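Local coordinates for benzoate transport porin BenP (Acinetobacter baumannii AB307-0294, PDB 5DL8), which probably serves as an outer-membrane porin of the OprD family, a beta-barrel channel through which small solutes such as benzoate may diffuse, at residues Ser159-Ser162 / Asp163-Ala167; Thr272-Lys276 / Asn277-Gly281; Tyr325-Asp328 / Phe329-Ile333. All blocks are in the same frame, centred on the assembly; numbering follows the deposited sequence.

Contact 1 of 3, residues Ser159-Ser162 / Asp163-Ala167; sequences SQLS and DQLYA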
loop_
_atom_site.group_PDB
_atom_site.type_symbol
_atom_site.label_atom_id
_atom_site.label_comp_id
_atom_site.label_asym_id
_atom_site.label_seq_id
_atom_site.Cartn_x
_atom_site.Cartn_y
_atom_site.Cartn_z
ATOM N N SER A 159 -2.182 -5.946 20.521
ATOM C CA SER A 159 -1.483 -6.299 21.734
ATOM C C SER A 159 -0.087 -6.946 21.562
ATOM O O SER A 159 0.086 -7.827 20.729
ATOM C CB SER A 159 -2.405 -7.233 22.490
ATOM O OG SER A 159 -1.867 -7.549 23.766
ATOM N N GLN A 160 0.908 -6.519 22.334
ATOM C CA GLN A 160 2.177 -7.261 22.467
ATOM C C GLN A 160 1.969 -8.229 23.597
ATOM O O GLN A 160 2.203 -7.910 24.775
ATOM C CB GLN A 160 3.347 -6.301 22.773
ATOM C CG GLN A 160 4.726 -6.884 22.585
ATOM C CD GLN A 160 5.038 -7.157 21.106
ATOM O OE1 GLN A 160 4.608 -6.452 20.218
ATOM N NE2 GLN A 160 5.712 -8.233 20.851
ATOM N N LEU A 161 1.520 -9.426 23.235
ATOM C CA LEU A 161 1.134 -10.453 24.136
ATOM C C LEU A 161 2.353 -11.051 24.802
ATOM O O LEU A 161 2.199 -11.717 25.803
ATOM C CB LEU A 161 0.406 -11.589 23.392
ATOM C CG LEU A 161 -0.960 -11.360 22.773
ATOM C CD1 LEU A 161 -1.455 -12.503 21.893
ATOM C CD2 LEU A 161 -1.940 -11.066 23.897
ATOM N N SER A 162 3.532 -10.894 24.191
ATOM C CA SER A 162 4.842 -11.278 24.816
ATOM C C SER A 162 5.956 -10.638 24.043
ATOM O O SER A 162 5.686 -10.002 22.999
ATOM C CB SER A 162 5.046 -12.850 24.840
ATOM O OG SER A 162 5.253 -13.375 23.533
ATOM N N ASP A 163 7.200 -10.827 24.483
ATOM C CA ASP A 163 8.355 -10.283 23.747
ATOM C C ASP A 163 8.344 -10.729 22.287
ATOM O O ASP A 163 8.609 -9.944 21.467
ATOM C CB ASP A 163 9.717 -10.671 24.387
ATOM C CG ASP A 163 9.950 -10.027 25.780
ATOM O OD1 ASP A 163 9.693 -8.866 25.872
ATOM O OD2 ASP A 163 10.385 -10.669 26.787
ATOM N N GLN A 164 7.988 -11.988 22.002
ATOM C CA GLN A 164 7.956 -12.561 20.638
ATOM C C GLN A 164 6.582 -12.467 19.848
ATOM O O GLN A 164 6.585 -12.404 18.629
ATOM C CB GLN A 164 8.338 -14.060 20.697
ATOM C CG GLN A 164 9.804 -14.424 21.034
ATOM C CD GLN A 164 9.979 -14.634 22.479
ATOM O OE1 GLN A 164 9.153 -15.249 23.126
ATOM N NE2 GLN A 164 10.977 -14.015 23.024
ATOM N N LEU A 165 5.457 -12.502 20.545
ATOM C CA LEU A 165 4.179 -12.556 19.886
ATOM C C LEU A 165 3.388 -11.188 19.881
ATOM O O LEU A 165 3.035 -10.669 20.921
ATOM C CB LEU A 165 3.329 -13.707 20.485
ATOM C CG LEU A 165 1.912 -13.942 19.908
ATOM C CD1 LEU A 165 1.962 -14.089 18.389
ATOM C CD2 LEU A 165 1.207 -15.171 20.581
ATOM N N TYR A 166 3.133 -10.649 18.698
ATOM C CA TYR A 166 2.262 -9.498 18.499
ATOM C C TYR A 166 0.969 -10.023 17.833
ATOM O O TYR A 166 1.018 -10.798 16.839
ATOM C CB TYR A 166 2.946 -8.438 17.594
ATOM C CG TYR A 166 2.013 -7.326 17.145
ATOM C CD1 TYR A 166 1.155 -7.494 15.999
ATOM C CD2 TYR A 166 1.934 -6.116 17.862
ATOM C CE1 TYR A 166 0.257 -6.484 15.616
ATOM C CE2 TYR A 166 1.052 -5.085 17.433
ATOM C CZ TYR A 166 0.234 -5.294 16.337
ATOM O OH TYR A 166 -0.632 -4.325 15.953
ATOM N N ALA A 167 -0.186 -9.561 18.305
ATOM C CA ALA A 167 -1.511 -9.926 17.664
ATOM C C ALA A 167 -2.325 -8.685 17.398
ATOM O O ALA A 167 -2.235 -7.754 18.137
ATOM C CB ALA A 167 -2.307 -10.842 18.577
#

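Contact 2 of 3, residues Thr272-Lys276 / Asn277-Gly281; sequences TVKVK and NHTFG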
loop_
_atom_site.group_PDB
_atom_site.type_symbol
_atom_site.label_atom_id
_atom_site.label_comp_id
_atom_site.label_asym_id
_atom_site.label_seq_id
_atom_site.Cartn_x
_atom_site.Cartn_y
_atom_site.Cartn_z
ATOM N N THR A 272 17.111 -10.417 -1.466
ATOM C CA THR A 272 17.612 -9.062 -1.580
ATOM C C THR A 272 18.995 -8.901 -0.876
ATOM O O THR A 272 19.096 -9.144 0.281
ATOM C CB THR A 272 16.468 -8.182 -0.952
ATOM O OG1 THR A 272 15.483 -7.904 -1.965
ATOM C CG2 THR A 272 16.902 -6.935 -0.301
ATOM N N VAL A 273 20.019 -8.414 -1.532
ATOM C CA VAL A 273 21.271 -8.273 -0.819
ATOM C C VAL A 273 21.699 -6.770 -0.778
ATOM O O VAL A 273 21.517 -6.072 -1.797
ATOM C CB VAL A 273 22.251 -9.292 -1.373
ATOM C CG1 VAL A 273 22.463 -9.082 -2.847
ATOM C CG2 VAL A 273 23.551 -9.296 -0.587
ATOM N N LYS A 274 22.057 -6.258 0.430
ATOM C CA LYS A 274 22.723 -4.923 0.637
ATOM C C LYS A 274 24.212 -5.104 0.919
ATOM O O LYS A 274 24.609 -5.746 1.961
ATOM C CB LYS A 274 22.205 -4.206 1.871
ATOM C CG LYS A 274 20.933 -3.396 1.644
ATOM C CD LYS A 274 19.820 -3.846 2.591
ATOM C CE LYS A 274 18.658 -2.885 2.637
ATOM N NZ LYS A 274 18.370 -2.593 4.069
ATOM N N VAL A 275 25.022 -4.584 0.002
ATOM C CA VAL A 275 26.449 -4.451 0.207
ATOM C C VAL A 275 26.915 -2.978 0.045
ATOM O O VAL A 275 26.783 -2.438 -1.084
ATOM C CB VAL A 275 27.227 -5.169 -0.880
ATOM C CG1 VAL A 275 28.637 -5.362 -0.417
ATOM C CG2 VAL A 275 26.585 -6.428 -1.332
ATOM N N LYS A 276 27.582 -2.420 1.091
ATOM C CA LYS A 276 27.937 -0.935 1.175
ATOM C C LYS A 276 26.709 -0.154 0.666
ATOM O O LYS A 276 25.634 -0.303 1.284
ATOM C CB LYS A 276 29.248 -0.555 0.425
ATOM C CG LYS A 276 30.426 -1.362 0.906
ATOM C CD LYS A 276 31.696 -0.634 1.222
ATOM C CE LYS A 276 32.600 -1.579 2.072
ATOM N NZ LYS A 276 33.986 -1.030 2.141
ATOM N N ASN A 277 26.767 0.513 -0.494
ATOM C CA ASN A 277 25.601 1.333 -0.870
ATOM C C ASN A 277 24.691 0.790 -1.952
ATOM O O ASN A 277 23.743 1.428 -2.343
ATOM C CB ASN A 277 26.054 2.774 -1.131
ATOM C CG ASN A 277 26.301 3.531 0.170
ATOM O OD1 ASN A 277 25.523 3.407 1.130
ATOM N ND2 ASN A 277 27.365 4.347 0.203
ATOM N N HIS A 278 24.982 -0.419 -2.357
ATOM C CA HIS A 278 24.243 -1.135 -3.397
ATOM C C HIS A 278 23.260 -2.074 -2.803
ATOM O O HIS A 278 23.563 -2.695 -1.746
ATOM C CB HIS A 278 25.188 -2.011 -4.202
ATOM C CG HIS A 278 26.430 -1.327 -4.641
ATOM N ND1 HIS A 278 26.591 -0.872 -5.922
ATOM C CD2 HIS A 278 27.595 -1.095 -4.002
ATOM C CE1 HIS A 278 27.812 -0.394 -6.066
ATOM N NE2 HIS A 278 28.443 -0.533 -4.916
ATOM N N THR A 279 22.192 -2.298 -3.562
ATOM C CA THR A 279 21.094 -3.287 -3.261
ATOM C C THR A 279 20.803 -4.088 -4.556
ATOM O O THR A 279 20.699 -3.490 -5.624
ATOM C CB THR A 279 19.832 -2.557 -2.770
ATOM O OG1 THR A 279 20.095 -1.934 -1.521
ATOM C CG2 THR A 279 18.652 -3.559 -2.513
ATOM N N PHE A 280 20.753 -5.429 -4.509
ATOM C CA PHE A 280 20.410 -6.261 -5.687
ATOM C C PHE A 280 19.380 -7.275 -5.223
ATOM O O PHE A 280 19.571 -8.007 -4.245
ATOM C CB PHE A 280 21.636 -6.967 -6.341
ATOM C CG PHE A 280 21.352 -7.661 -7.732
ATOM C CD1 PHE A 280 21.357 -6.941 -8.943
ATOM C CD2 PHE A 280 21.194 -9.058 -7.846
ATOM C CE1 PHE A 280 21.157 -7.575 -10.177
ATOM C CE2 PHE A 280 20.978 -9.663 -9.087
ATOM C CZ PHE A 280 20.962 -8.933 -10.240
ATOM N N GLY A 281 18.293 -7.358 -5.956
ATOM C CA GLY A 281 17.207 -8.332 -5.603
ATOM C C GLY A 281 16.817 -9.176 -6.804
ATOM O O GLY A 281 16.915 -8.726 -8.008
#

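Contact 3 of 3, residues Tyr325-Asp328 / Phe329-Ile333; sequences YGYD and FKDYI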
loop_
_atom_site.group_PDB
_atom_site.type_symbol
_atom_site.label_atom_id
_atom_site.label_comp_id
_atom_site.label_asym_id
_atom_site.label_seq_id
_atom_site.Cartn_x
_atom_site.Cartn_y
_atom_site.Cartn_z
ATOM N N TYR A 325 18.029 -3.435 -8.924
ATOM C CA TYR A 325 19.302 -2.850 -8.568
ATOM C C TYR A 325 19.116 -1.447 -8.014
ATOM O O TYR A 325 18.354 -0.672 -8.588
ATOM C CB TYR A 325 20.318 -2.865 -9.687
ATOM C CG TYR A 325 21.619 -2.097 -9.268
ATOM C CD1 TYR A 325 22.467 -2.645 -8.309
ATOM C CD2 TYR A 325 21.899 -0.753 -9.743
ATOM C CE1 TYR A 325 23.605 -1.979 -7.881
ATOM C CE2 TYR A 325 23.018 -0.045 -9.325
ATOM C CZ TYR A 325 23.908 -0.667 -8.410
ATOM O OH TYR A 325 25.070 -0.008 -7.944
ATOM N N GLY A 326 19.774 -1.130 -6.894
ATOM C CA GLY A 326 19.559 0.132 -6.115
ATOM C C GLY A 326 20.940 0.744 -5.732
ATOM O O GLY A 326 21.824 0.009 -5.332
ATOM N N TYR A 327 21.121 2.070 -5.839
ATOM C CA TYR A 327 22.306 2.705 -5.273
ATOM C C TYR A 327 21.928 3.906 -4.451
ATOM O O TYR A 327 21.170 4.825 -4.931
ATOM C CB TYR A 327 23.353 3.073 -6.285
ATOM C CG TYR A 327 24.690 3.423 -5.587
ATOM C CD1 TYR A 327 25.504 2.429 -5.060
ATOM C CD2 TYR A 327 25.182 4.801 -5.475
ATOM C CE1 TYR A 327 26.719 2.717 -4.401
ATOM C CE2 TYR A 327 26.394 5.056 -4.828
ATOM C CZ TYR A 327 27.156 4.000 -4.297
ATOM O OH TYR A 327 28.325 4.266 -3.603
ATOM N N ASP A 328 22.471 3.907 -3.222
ATOM C CA ASP A 328 22.311 5.008 -2.315
ATOM C C ASP A 328 23.581 5.887 -2.463
ATOM O O ASP A 328 24.688 5.450 -2.068
ATOM C CB ASP A 328 22.096 4.604 -0.832
ATOM C CG ASP A 328 21.897 5.876 0.065
ATOM O OD1 ASP A 328 22.359 6.969 -0.349
ATOM O OD2 ASP A 328 21.271 5.807 1.115
ATOM N N PHE A 329 23.416 7.113 -2.990
ATOM C CA PHE A 329 24.592 7.949 -3.345
ATOM C C PHE A 329 25.202 8.780 -2.214
ATOM O O PHE A 329 26.002 9.616 -2.553
ATOM C CB PHE A 329 24.284 8.934 -4.495
ATOM C CG PHE A 329 24.111 8.312 -5.857
ATOM C CD1 PHE A 329 22.896 7.767 -6.233
ATOM C CD2 PHE A 329 25.145 8.343 -6.797
ATOM C CE1 PHE A 329 22.704 7.243 -7.514
ATOM C CE2 PHE A 329 24.980 7.769 -8.070
ATOM C CZ PHE A 329 23.729 7.244 -8.438
ATOM N N LYS A 330 24.844 8.578 -0.929
ATOM C CA LYS A 330 25.436 9.325 0.220
ATOM C C LYS A 330 26.983 9.675 0.117
ATOM O O LYS A 330 27.359 10.764 0.503
ATOM C CB LYS A 330 25.016 8.818 1.678
ATOM C CG LYS A 330 25.116 7.309 2.060
ATOM C CD LYS A 330 24.775 6.879 3.526
ATOM C CE LYS A 330 25.788 7.366 4.588
ATOM N NZ LYS A 330 27.130 6.692 4.547
ATOM N N ASP A 331 27.851 8.820 -0.452
ATOM C CA ASP A 331 29.288 9.179 -0.533
ATOM C C ASP A 331 29.560 10.286 -1.619
ATOM O O ASP A 331 30.492 11.083 -1.418
ATOM C CB ASP A 331 30.271 7.981 -0.771
ATOM C CG ASP A 331 30.001 6.693 0.099
ATOM O OD1 ASP A 331 29.473 6.712 1.257
ATOM O OD2 ASP A 331 30.386 5.603 -0.413
ATOM N N TYR A 332 28.832 10.341 -2.760
ATOM C CA TYR A 332 29.033 11.445 -3.768
ATOM C C TYR A 332 28.029 12.616 -3.493
ATOM O O TYR A 332 28.477 13.781 -3.360
ATOM C CB TYR A 332 29.070 11.006 -5.304
ATOM C CG TYR A 332 29.996 9.845 -5.602
ATOM C CD1 TYR A 332 29.632 8.494 -5.233
ATOM C CD2 TYR A 332 31.287 10.051 -6.175
ATOM C CE1 TYR A 332 30.493 7.395 -5.446
ATOM C CE2 TYR A 332 32.168 8.935 -6.384
ATOM C CZ TYR A 332 31.763 7.613 -6.010
ATOM O OH TYR A 332 32.603 6.526 -6.198
ATOM N N ILE A 333 26.704 12.310 -3.418
ATOM C CA ILE A 333 25.661 13.332 -3.284
ATOM C C ILE A 333 24.650 13.009 -2.153
ATOM O O ILE A 333 23.662 12.232 -2.390
ATOM C CB ILE A 333 24.911 13.446 -4.601
ATOM C CG1 ILE A 333 25.924 13.490 -5.739
ATOM C CG2 ILE A 333 23.915 14.619 -4.580
ATOM C CD1 ILE A 333 25.282 13.899 -7.043
#

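Contact 1 of 3, residues Ser159-Ser162 / Asp163-Ala167
Ser-159 and Ala-167 hold the firmly joined end of this contact. Ser-159 N gives its hydrogen to Ala-167 O over 3.0 Å, and Ala-167 N returns an equally short and nearly straight bond to Ser-159 O (172° at the hydrogen). One step toward the turn, Gln-160 and Tyr-166 form a non-hydrogen-bonded pair. Their side chains cross at about a right angle: Gln-160 OE1 comes to the edge of the tyrosine ring, near its plane, 3.6 Å from CD2. The glutamine side chain bends at chi2 and brings the amide forward to the turn, where NE2 donates to Ser-162 O at 2.8 Å. The tyrosine hydroxyl is bound to Glu-168.

Beyond this pair the grip weakens. Leu-165 O receives Leu-161 N and Ser-162 N, both weak bonds, the first bent to 127°. Ser-162 OG adds a sounder bond, accepting Leu-165 N at 3.1 Å, which its position between the backbone N and the carbonyl carbon (chi1 70°) makes possible. On the face that carries Ala-167, Leu-161 and Leu-165 lie side by side and point the same way. CD1 of Leu-161 reaches Ala-167 CB at 3.8 Å and also touches Leu-165 CD2. Asp-163 and Gln-164, at the apex, turn away from the opposing residues and are exposed.

Strand 200-210 flanks the 163-167 side. The antiparallel pairing of strand 155-160 with strand 165-176 through a short, partly side-chain-bonded turn makes a beta hairpin of the OprD-family porin barrel, probably at its periplasmic rim.

Contact 2 of 3, residues Thr272-Lys276 / Asn277-Gly281
Val-273 N donates to Phe-280 O at 2.8 Å, the shortest hydrogen bond between residues 272-276 and 277-281. Phe-280 N answers to Val-273 O, completing a hydrogen-bonded antiparallel pair. Two residues nearer the turn, Val-275 and His-278 repeat the scheme with two bonds of 3.0 Å. Here His-278 N approaches Val-275 O from well above the carbonyl plane, 41° out of it. Between Val-275 and His-278, Lys-276 and Asn-277 occupy the corners of a type II' beta turn, with Lys-276 at phi 42°, and close a two-residue hairpin loop.

Side chains alternate between two faces. On one, Val-273, Val-275, His-278 and Phe-280 emerge together. CG1 of Val-273 lies between the backbone N and the carbonyl carbon (chi1 59°), which leans it over the neighbouring strand, 3.4 Å from Phe-280 O and 4.2 Å from Phe-280 CB. The imidazole of His-278 stands edge-on to Val-275 O: this oxygen lies near the ring plane, 3.3 Å from CD2, while ND1 is hydrogen-bonded to Tyr-325 on the adjoining strand. On the other face Lys-274 and Thr-279 run side by side, their contact being CG of the lysine against OG1 of the threonine at 3.6 Å. Beyond CG the lysine departs from the threonine. At the non-hydrogen-bonded pair of Thr-272 and Gly-281, where one partner lacks a side chain, the CA atoms are 4.1 Å apart.

Strand 263-275 continues the barrel toward Ala-243 and Thr-245, and strand 278-288 toward Gly-326. Cohesion within the hairpin comes mainly from paired peptide groups, with few side-chain contacts across the strands, and the histidine adds a side-chain bond to the backbone pairing with the next strand.

Contact 3 of 3, residues Tyr325-Asp328 / Phe329-Ile333
An Asx turn by Asp-328 and Lys-330 follows barrel strand 319-328, at the start of the connection to strand 336-349. OD1 of Asp-328 accepts the backbone N of Lys-330 at 3.0 Å in a nearly straight bond. The donor arrives on the anti side of the carboxylate and 31° out of its plane. With CG of the aspartate opposite its own backbone nitrogen (chi1 -179°), the carboxylate bends forward past Phe-329 to meet the peptide two residues on. Lys-330 CG also lies 3.7 Å from Asp-328 OD1, but the ammonium group is carried off, so the two opposite charges are not in contact.

A T-shaped aromatic pair accompanies the turn. Tyr-327 turns the CD2-CE2 edge of its ring to one face of Phe-329, the centroids 5.0 Å apart and the planes nearly perpendicular at 86°. CE2 continues along the phenylalanine to its CA. Within the loop its further neighbours are looser: the Tyr-327 hydroxyl stays 4.0 Å from OD2 of Asp-331, too far for a hydrogen bond, and approaches the ring of Tyr-332 only at the edge. From the preceding hairpin, His-278 meets the Tyr-327 ring edge-to-face, and Asn-277 packs against Tyr-327, Asp-328, Lys-330 and Asp-331, and so sits against both the strand end and the start of the loop.

Past the turn, Phe-329 O is gripped by two backbone donors, Tyr-332 N and Ile-333 N, each at 2.9 Å and from opposite faces of its carbonyl plane, which curls the loop back on itself. In the T-shaped pair, CD2 of Tyr-327 lies over the centre of the Phe-329 ring, 3.6 Å above its plane.

In the fold
From the N terminus, contact 1 comes first and closes the short turn between strands 155-160 and 165-176. Contact 2 follows at the tight turn joining strands 263-275 and 278-288, and contact 3 at the exit of strand 319-328 into its loop. The three lie in series along the chain, none nesting in or crossing another. Contact 1 stands apart, its centre about 31 Å from that of contact 2. Contacts 2 and 3 have centres about 11 Å apart and touch, because strands 278-288 and 319-328 are neighbours in the barrel wall: Thr-279 O and Gly-326 N probably hydrogen-bond at 2.8 Å. All three lie away from the calcium sites.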